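Polysaccharide deacetylase-like protein (PDB 4V33) is a putative, probably zinc-dependent polysaccharide deacetylase, one of two required for osmotic stability and cell shape maintenance in Bacillus anthracis. Local coordinates at residues A[45-59]-A[130-142]. Numbering follows the deposited sequence.
Sequences EQGKISYNPITHEST and TIPLTKSAITFEQ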
ATOM      1  N   GLU A  45       5.208  29.979  10.027  1.00 60.11           N
ATOM      2  CA  GLU A  45       5.217  31.264  10.718  1.00 54.36           C
ATOM      3  C   GLU A  45       4.541  32.355   9.893  1.00 46.61           C
ATOM      4  O   GLU A  45       3.795  33.166  10.433  1.00 43.32           O
ATOM      5  CB  GLU A  45       6.643  31.676  11.090  1.00 58.29           C
ATOM      6  CG  GLU A  45       6.739  33.028  11.780  1.00 56.66           C
ATOM      7  CD  GLU A  45       7.365  32.943  13.161  1.00 67.07           C
ATOM      8  OE1 GLU A  45       7.530  31.817  13.677  1.00 70.83           O
ATOM      9  OE2 GLU A  45       7.695  34.006  13.731  1.00 69.46           O
ATOM     10  N   GLN A  46       4.803  32.383   8.588  1.00 32.83           N
ATOM     11  CA  GLN A  46       4.082  33.299   7.702  1.00 33.93           C
ATOM     12  C   GLN A  46       4.000  32.775   6.272  1.00 31.04           C
ATOM     13  O   GLN A  46       4.853  32.000   5.824  1.00 31.05           O
ATOM     14  CB  GLN A  46       4.694  34.705   7.721  1.00 35.42           C
ATOM     15  CG  GLN A  46       6.028  34.798   7.014  1.00 32.31           C
ATOM     16  CD  GLN A  46       6.548  36.221   6.903  1.00 33.97           C
ATOM     17  OE1 GLN A  46       6.122  36.988   6.038  1.00 35.66           O
ATOM     18  NE2 GLN A  46       7.484  36.577   7.777  1.00 28.94           N
ATOM     19  N   GLY A  47       2.961  33.199   5.560  1.00 33.18           N
ATOM     20  CA  GLY A  47       2.771  32.805   4.180  1.00 30.53           C
ATOM     21  C   GLY A  47       2.011  31.504   4.027  1.00 31.94           C
ATOM     22  O   GLY A  47       1.819  30.753   4.984  1.00 30.87           O
ATOM     23  N   LYS A  48       1.564  31.242   2.807  1.00 30.65           N
ATOM     24  CA  LYS A  48       0.851  30.014   2.500  1.00 30.79           C
ATOM     25  C   LYS A  48       1.330  29.483   1.166  1.00 30.28           C
ATOM     26  O   LYS A  48       1.396  30.218   0.182  1.00 32.44           O
ATOM     27  CB  LYS A  48      -0.659  30.260   2.459  1.00 39.31           C
ATOM     28  CG  LYS A  48      -1.258  30.678   3.794  1.00 51.87           C
ATOM     29  CD  LYS A  48      -1.255  29.527   4.795  1.00 59.04           C
ATOM     30  CE  LYS A  48      -2.312  28.487   4.447  1.00 64.89           C
ATOM     31  NZ  LYS A  48      -2.424  27.417   5.481  1.00 63.77           N
ATOM     32  N   ILE A  49       1.689  28.207   1.151  1.00 29.03           N
ATOM     33  CA  ILE A  49       2.080  27.535  -0.072  1.00 25.26           C
ATOM     34  C   ILE A  49       0.835  26.964  -0.733  1.00 33.04           C
ATOM     35  O   ILE A  49       0.018  26.320  -0.076  1.00 34.78           O
ATOM     36  CB  ILE A  49       3.055  26.387   0.224  1.00 25.00           C
ATOM     37  CG1 ILE A  49       4.365  26.938   0.793  1.00 25.67           C
ATOM     38  CG2 ILE A  49       3.305  25.557  -1.032  1.00 27.12           C
ATOM     39  CD1 ILE A  49       5.260  25.877   1.395  1.00 26.30           C
ATOM     40  N   SER A  50       0.678  27.222  -2.026  1.00 30.47           N
ATOM     41  CA  SER A  50      -0.374  26.565  -2.797  1.00 30.23           C
ATOM     42  C   SER A  50       0.200  26.083  -4.119  1.00 29.74           C
ATOM     43  O   SER A  50       1.352  26.364  -4.449  1.00 29.20           O
ATOM     44  CB  SER A  50      -1.552  27.506  -3.039  1.00 37.38           C
ATOM     45  OG  SER A  50      -1.156  28.621  -3.816  1.00 40.08           O
ATOM     46  N   TYR A  51      -0.601  25.341  -4.871  1.00 30.00           N
ATOM     47  CA  TYR A  51      -0.180  24.875  -6.182  1.00 31.99           C
ATOM     48  C   TYR A  51      -1.391  24.635  -7.064  1.00 29.68           C
ATOM     49  O   TYR A  51      -2.504  24.438  -6.568  1.00 33.07           O
ATOM     50  CB  TYR A  51       0.673  23.604  -6.074  1.00 29.77           C
ATOM     51  CG  TYR A  51       0.106  22.546  -5.157  1.00 29.00           C
ATOM     52  CD1 TYR A  51      -0.787  21.598  -5.631  1.00 29.81           C
ATOM     53  CD2 TYR A  51       0.476  22.486  -3.817  1.00 35.14           C
ATOM     54  CE1 TYR A  51      -1.310  20.623  -4.798  1.00 35.81           C
ATOM     55  CE2 TYR A  51      -0.042  21.516  -2.976  1.00 40.99           C
ATOM     56  CZ  TYR A  51      -0.932  20.587  -3.473  1.00 43.36           C
ATOM     57  OH  TYR A  51      -1.454  19.617  -2.649  1.00 49.40           O
ATOM     58  N   ASN A  52      -1.181  24.675  -8.374  1.00 31.14           N
ATOM     59  CA  ASN A  52      -2.258  24.371  -9.305  1.00 32.02           C
ATOM     60  C   ASN A  52      -2.770  22.958  -9.052  1.00 31.60           C
ATOM     61  O   ASN A  52      -1.982  22.048  -8.810  1.00 29.34           O
ATOM     62  CB  ASN A  52      -1.783  24.523 -10.750  1.00 36.33           C
ATOM     63  CG  ASN A  52      -1.344  25.936 -11.073  1.00 39.15           C
ATOM     64  OD1 ASN A  52      -1.661  26.876 -10.348  1.00 41.10           O
ATOM     65  ND2 ASN A  52      -0.611  26.091 -12.169  1.00 42.42           N
ATOM     66  N   PRO A  53      -4.099  22.774  -9.088  1.00 33.53           N
ATOM     67  CA  PRO A  53      -4.704  21.475  -8.778  1.00 33.49           C
ATOM     68  C   PRO A  53      -4.105  20.332  -9.590  1.00 32.68           C
ATOM     69  O   PRO A  53      -3.796  20.501 -10.770  1.00 33.12           O
ATOM     70  CB  PRO A  53      -6.168  21.676  -9.168  1.00 38.01           C
ATOM     71  CG  PRO A  53      -6.402  23.128  -8.978  1.00 37.61           C
ATOM     72  CD  PRO A  53      -5.114  23.806  -9.362  1.00 33.76           C
ATOM     73  N   ILE A  54      -3.934  19.182  -8.951  1.00 28.85           N
ATOM     74  CA  ILE A  54      -3.447  17.999  -9.638  1.00 27.56           C
ATOM     75  C   ILE A  54      -4.412  16.845  -9.439  1.00 30.51           C
ATOM     76  O   ILE A  54      -5.278  16.895  -8.565  1.00 33.15           O
ATOM     77  CB  ILE A  54      -2.053  17.579  -9.143  1.00 27.57           C
ATOM     78  CG1 ILE A  54      -2.056  17.396  -7.623  1.00 28.33           C
ATOM     79  CG2 ILE A  54      -1.014  18.601  -9.572  1.00 27.01           C
ATOM     80  CD1 ILE A  54      -0.762  16.813  -7.069  1.00 30.97           C
ATOM     81  N   THR A  55      -4.269  15.817 -10.266  1.00 27.17           N
ATOM     82  CA  THR A  55      -5.024  14.582 -10.098  1.00 27.58           C
ATOM     83  C   THR A  55      -4.025  13.446 -10.016  1.00 25.53           C
ATOM     84  O   THR A  55      -2.816  13.670 -10.092  1.00 25.35           O
ATOM     85  CB  THR A  55      -5.976  14.319 -11.275  1.00 31.11           C
ATOM     86  OG1 THR A  55      -5.217  14.001 -12.451  1.00 32.99           O
ATOM     87  CG2 THR A  55      -6.856  15.531 -11.540  1.00 32.53           C
ATOM     88  N   HIS A  56      -4.518  12.220  -9.873  1.00 22.95           N
ATOM     89  CA  HIS A  56      -3.635  11.059  -9.766  1.00 21.27           C
ATOM     90  C   HIS A  56      -2.798  10.847 -11.030  1.00 24.22           C
ATOM     91  O   HIS A  56      -1.781  10.154 -10.997  1.00 26.45           O
ATOM     92  CB  HIS A  56      -4.438   9.792  -9.446  1.00 23.39           C
ATOM     93  CG  HIS A  56      -5.392   9.390 -10.527  1.00 26.94           C
ATOM     94  ND1 HIS A  56      -6.643   9.952 -10.663  1.00 30.23           N
ATOM     95  CD2 HIS A  56      -5.283   8.474 -11.519  1.00 31.08           C
ATOM     96  CE1 HIS A  56      -7.261   9.405 -11.694  1.00 33.63           C
ATOM     97  NE2 HIS A  56      -6.458   8.504 -12.231  1.00 29.90           N
ATOM     98  N   GLU A  57      -3.232  11.445 -12.137  1.00 29.21           N
ATOM     99  CA  GLU A  57      -2.523  11.314 -13.404  1.00 32.48           C
ATOM    100  C   GLU A  57      -1.481  12.410 -13.614  1.00 27.94           C
ATOM    101  O   GLU A  57      -0.678  12.332 -14.541  1.00 30.36           O
ATOM    102  CB  GLU A  57      -3.512  11.316 -14.573  1.00 33.22           C
ATOM    103  CG  GLU A  57      -4.454  10.120 -14.587  1.00 41.24           C
ATOM    104  CD  GLU A  57      -5.419  10.146 -15.757  1.00 48.33           C
ATOM    105  OE1 GLU A  57      -6.245  11.081 -15.832  1.00 46.33           O
ATOM    106  OE2 GLU A  57      -5.353   9.229 -16.603  1.00 56.07           O
ATOM    107  N   SER A  58      -1.492  13.426 -12.760  1.00 25.86           N
ATOM    108  CA  SER A  58      -0.603  14.571 -12.946  1.00 23.49           C
ATOM    109  C   SER A  58       0.866  14.200 -12.768  1.00 22.64           C
ATOM    110  O   SER A  58       1.203  13.308 -11.989  1.00 22.18           O
ATOM    111  CB  SER A  58      -0.961  15.705 -11.980  1.00 25.82           C
ATOM    112  OG  SER A  58      -2.272  16.189 -12.211  1.00 28.25           O
ATOM    113  N   THR A  59       1.736  14.897 -13.496  1.00 23.65           N
ATOM    114  CA  THR A  59       3.177  14.715 -13.345  1.00 26.42           C
ATOM    115  C   THR A  59       3.854  16.032 -13.006  1.00 26.96           C
ATOM    116  O   THR A  59       5.036  16.060 -12.676  1.00 27.02           O
ATOM    117  CB  THR A  59       3.820  14.166 -14.627  1.00 29.54           C
ATOM    118  OG1 THR A  59       3.619  15.098 -15.696  1.00 32.05           O
ATOM    119  CG2 THR A  59       3.208  12.825 -14.993  1.00 31.75           C
ATOM    120  N   THR A 130      17.626  35.920   5.755  1.00 19.73           N
ATOM    121  CA  THR A 130      16.672  34.833   5.531  1.00 19.43           C
ATOM    122  C   THR A 130      15.507  34.930   6.507  1.00 20.76           C
ATOM    123  O   THR A 130      15.678  35.327   7.665  1.00 22.75           O
ATOM    124  CB  THR A 130      17.320  33.441   5.649  1.00 22.49           C
ATOM    125  OG1 THR A 130      17.971  33.322   6.923  1.00 21.61           O
ATOM    126  CG2 THR A 130      18.333  33.233   4.535  1.00 24.66           C
ATOM    127  N   ILE A 131      14.323  34.574   6.020  1.00 20.30           N
ATOM    128  CA  ILE A 131      13.088  34.680   6.788  1.00 23.62           C
ATOM    129  C   ILE A 131      12.336  33.361   6.699  1.00 23.30           C
ATOM    130  O   ILE A 131      11.982  32.923   5.607  1.00 21.52           O
ATOM    131  CB  ILE A 131      12.166  35.769   6.191  1.00 21.63           C
ATOM    132  CG1 ILE A 131      12.893  37.110   6.090  1.00 24.55           C
ATOM    133  CG2 ILE A 131      10.869  35.897   6.999  1.00 29.80           C
ATOM    134  CD1 ILE A 131      13.190  37.758   7.435  1.00 28.48           C
ATOM    135  N   PRO A 132      12.084  32.719   7.847  1.00 24.14           N
ATOM    136  CA  PRO A 132      11.289  31.487   7.825  1.00 25.00           C
ATOM    137  C   PRO A 132       9.874  31.789   7.344  1.00 21.33           C
ATOM    138  O   PRO A 132       9.272  32.768   7.784  1.00 23.82           O
ATOM    139  CB  PRO A 132      11.263  31.052   9.295  1.00 32.15           C
ATOM    140  CG  PRO A 132      12.379  31.816   9.960  1.00 32.09           C
ATOM    141  CD  PRO A 132      12.499  33.100   9.208  1.00 27.72           C
ATOM    142  N   LEU A 133       9.359  30.968   6.439  1.00 20.85           N
ATOM    143  CA  LEU A 133       7.993  31.163   5.979  1.00 25.24           C
ATOM    144  C   LEU A 133       7.102  30.030   6.482  1.00 24.39           C
ATOM    145  O   LEU A 133       6.559  30.107   7.585  1.00 27.72           O
ATOM    146  CB  LEU A 133       7.945  31.307   4.455  1.00 23.57           C
ATOM    147  CG  LEU A 133       8.750  32.505   3.925  1.00 21.25           C
ATOM    148  CD1 LEU A 133       8.743  32.534   2.399  1.00 22.49           C
ATOM    149  CD2 LEU A 133       8.247  33.841   4.494  1.00 22.45           C
ATOM    150  N   THR A 134       6.965  28.972   5.699  1.00 22.36           N
ATOM    151  CA  THR A 134       6.050  27.904   6.072  1.00 23.61           C
ATOM    152  C   THR A 134       6.425  26.581   5.402  1.00 23.09           C
ATOM    153  O   THR A 134       7.354  26.523   4.594  1.00 23.56           O
ATOM    154  CB  THR A 134       4.591  28.317   5.750  1.00 31.69           C
ATOM    155  OG1 THR A 134       3.672  27.335   6.247  1.00 30.88           O
ATOM    156  CG2 THR A 134       4.406  28.509   4.250  1.00 28.40           C
ATOM    157  N   LYS A 135       5.712  25.521   5.765  1.00 22.30           N
ATOM    158  CA  LYS A 135       5.971  24.193   5.233  1.00 22.75           C
ATOM    159  C   LYS A 135       4.677  23.617   4.691  1.00 22.69           C
ATOM    160  O   LYS A 135       3.592  23.963   5.165  1.00 25.69           O
ATOM    161  CB  LYS A 135       6.511  23.269   6.326  1.00 25.95           C
ATOM    162  CG  LYS A 135       7.742  23.783   7.050  1.00 36.39           C
ATOM    163  CD  LYS A 135       8.151  22.825   8.158  1.00 43.08           C
ATOM    164  CE  LYS A 135       9.425  23.285   8.852  1.00 43.95           C
ATOM    165  NZ  LYS A 135       9.268  24.622   9.482  1.00 51.93           N
ATOM    166  N   SER A 136       4.797  22.748   3.694  1.00 22.32           N
ATOM    167  CA  SER A 136       3.645  22.038   3.161  1.00 21.27           C
ATOM    168  C   SER A 136       4.133  20.769   2.484  1.00 21.21           C
ATOM    169  O   SER A 136       5.274  20.346   2.677  1.00 20.53           O
ATOM    170  CB  SER A 136       2.884  22.917   2.163  1.00 23.46           C
ATOM    171  OG  SER A 136       1.608  22.359   1.852  1.00 27.09           O
ATOM    172  N   ALA A 137       3.250  20.162   1.703  1.00 23.58           N
ATOM    173  CA  ALA A 137       3.581  18.969   0.956  1.00 21.93           C
ATOM    174  C   ALA A 137       2.691  18.885  -0.271  1.00 19.08           C
ATOM    175  O   ALA A 137       1.615  19.493  -0.324  1.00 22.87           O
ATOM    176  CB  ALA A 137       3.418  17.725   1.822  1.00 22.61           C
ATOM    177  N   ILE A 138       3.165  18.144  -1.262  1.00 19.33           N
ATOM    178  CA  ILE A 138       2.373  17.835  -2.441  1.00 21.16           C
ATOM    179  C   ILE A 138       2.538  16.353  -2.742  1.00 18.21           C
ATOM    180  O   ILE A 138       3.634  15.807  -2.632  1.00 19.41           O
ATOM    181  CB  ILE A 138       2.799  18.681  -3.653  1.00 21.52           C
ATOM    182  CG1 ILE A 138       1.926  18.352  -4.865  1.00 29.89           C
ATOM    183  CG2 ILE A 138       4.285  18.496  -3.968  1.00 27.41           C
ATOM    184  CD1 ILE A 138       2.082  19.330  -5.999  1.00 35.50           C
ATOM    185  N   THR A 139       1.440  15.694  -3.100  1.00 19.44           N
ATOM    186  CA  THR A 139       1.490  14.259  -3.343  1.00 20.02           C
ATOM    187  C   THR A 139       1.062  13.891  -4.757  1.00 19.48           C
ATOM    188  O   THR A 139      -0.062  14.171  -5.173  1.00 21.94           O
ATOM    189  CB  THR A 139       0.621  13.486  -2.332  1.00 19.81           C
ATOM    190  OG1 THR A 139       1.118  13.712  -1.006  1.00 24.74           O
ATOM    191  CG2 THR A 139       0.662  11.989  -2.642  1.00 19.78           C
ATOM    192  N   PHE A 140       1.984  13.274  -5.491  1.00 17.30           N
ATOM    193  CA  PHE A 140       1.682  12.676  -6.782  1.00 19.42           C
ATOM    194  C   PHE A 140       1.426  11.191  -6.553  1.00 19.06           C
ATOM    195  O   PHE A 140       2.357  10.422  -6.315  1.00 18.63           O
ATOM    196  CB  PHE A 140       2.848  12.905  -7.759  1.00 21.53           C
ATOM    197  CG  PHE A 140       3.015  14.349  -8.155  1.00 19.70           C
ATOM    198  CD1 PHE A 140       3.770  15.211  -7.380  1.00 22.19           C
ATOM    199  CD2 PHE A 140       2.378  14.847  -9.278  1.00 21.62           C
ATOM    200  CE1 PHE A 140       3.901  16.542  -7.732  1.00 24.07           C
ATOM    201  CE2 PHE A 140       2.506  16.177  -9.634  1.00 24.29           C
ATOM    202  CZ  PHE A 140       3.269  17.025  -8.859  1.00 24.00           C
ATOM    203  N   GLU A 141       0.155  10.803  -6.602  1.00 19.82           N
ATOM    204  CA  GLU A 141      -0.262   9.462  -6.184  1.00 18.97           C
ATOM    205  C   GLU A 141       0.540   8.345  -6.829  1.00 18.41           C
ATOM    206  O   GLU A 141       0.726   8.324  -8.047  1.00 21.24           O
ATOM    207  CB  GLU A 141      -1.751   9.238  -6.469  1.00 17.83           C
ATOM    208  CG  GLU A 141      -2.688  10.071  -5.611  1.00 22.81           C
ATOM    209  CD  GLU A 141      -2.604   9.730  -4.130  1.00 23.41           C
ATOM    210  OE1 GLU A 141      -2.146   8.621  -3.791  1.00 22.78           O
ATOM    211  OE2 GLU A 141      -2.997  10.583  -3.301  1.00 26.74           O
ATOM    212  N   GLN A 142       1.035   7.438  -5.993  1.00 18.72           N
ATOM    213  CA  GLN A 142       1.752   6.264  -6.476  1.00 17.21           C
ATOM    214  C   GLN A 142       0.825   5.084  -6.685  1.00 18.28           C
ATOM    215  O   GLN A 142      -0.116   4.872  -5.920  1.00 19.55           O
ATOM    216  CB  GLN A 142       2.844   5.848  -5.483  1.00 19.60           C
ATOM    217  CG  GLN A 142       3.877   6.911  -5.242  1.00 20.75           C
ATOM    218  CD  GLN A 142       5.152   6.373  -4.624  1.00 21.85           C
ATOM    219  OE1 GLN A 142       6.222   6.483  -5.214  1.00 28.04           O
ATOM    220  NE2 GLN A 142       5.051   5.827  -3.416  1.00 15.44           N
TER
HETATM  221  O   HOH W   1       3.060  27.526   9.083  1.00 56.50           O
HETATM  222  O   HOH W   2       8.745  34.633   9.574  0.96 30.98           O
HETATM  223  O   HOH W   3       0.041  23.527   0.004  0.64 31.73           O
HETATM  224  O   HOH W   4      -1.115  16.976  -2.684  0.93 21.73           O
HETATM  225  O   HOH W   5      -1.637  12.909  -7.516  0.90 22.94           O
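Ile138 CD1 lies over the centre of one face of the Tyr51 ring, 3.8 Å from its centroid and 14° off the ring normal, a CH-pi contact. Tyr51 CG sits between its own backbone N and carbonyl carbon (chi1 47°), which brings the ring over strand 130-140, where a water joins its OH to Thr139 N. Ile54 CD1 lies over one face of Phe140, away from its centre, while Ser58 O meets the ring edge 3.3 Å from Phe140 CD2. The same Ile54 methyl packs on Ile138 CG1, at 3.8 Å, so Ile54 joins Phe140 to Ile138, which in turn covers Tyr51. Farther along, Ile49 CG1 packs against Thr134 CG2, 3.8 Å away, the two side chains running in opposite directions, and a water bridges Ile49 O and Ser136 OG. At the other end Leu133 O accepts from Glu45 N (2.8 Å) and Gln46 N (3.0 Å), the latter above the carbonyl plane. Gln46 CG rests 3.5 Å from Leu133 CD2; its OE1 bonds to Lys69 N and its NE2 to Asp70 OD2. The strands diverge by 36°: 48-51 pairs with 60-66, 130-140 with 115-124, and these outermost strands of two sheets meet at an edge of a beta sandwich, consistent with the fibronectin type III domain.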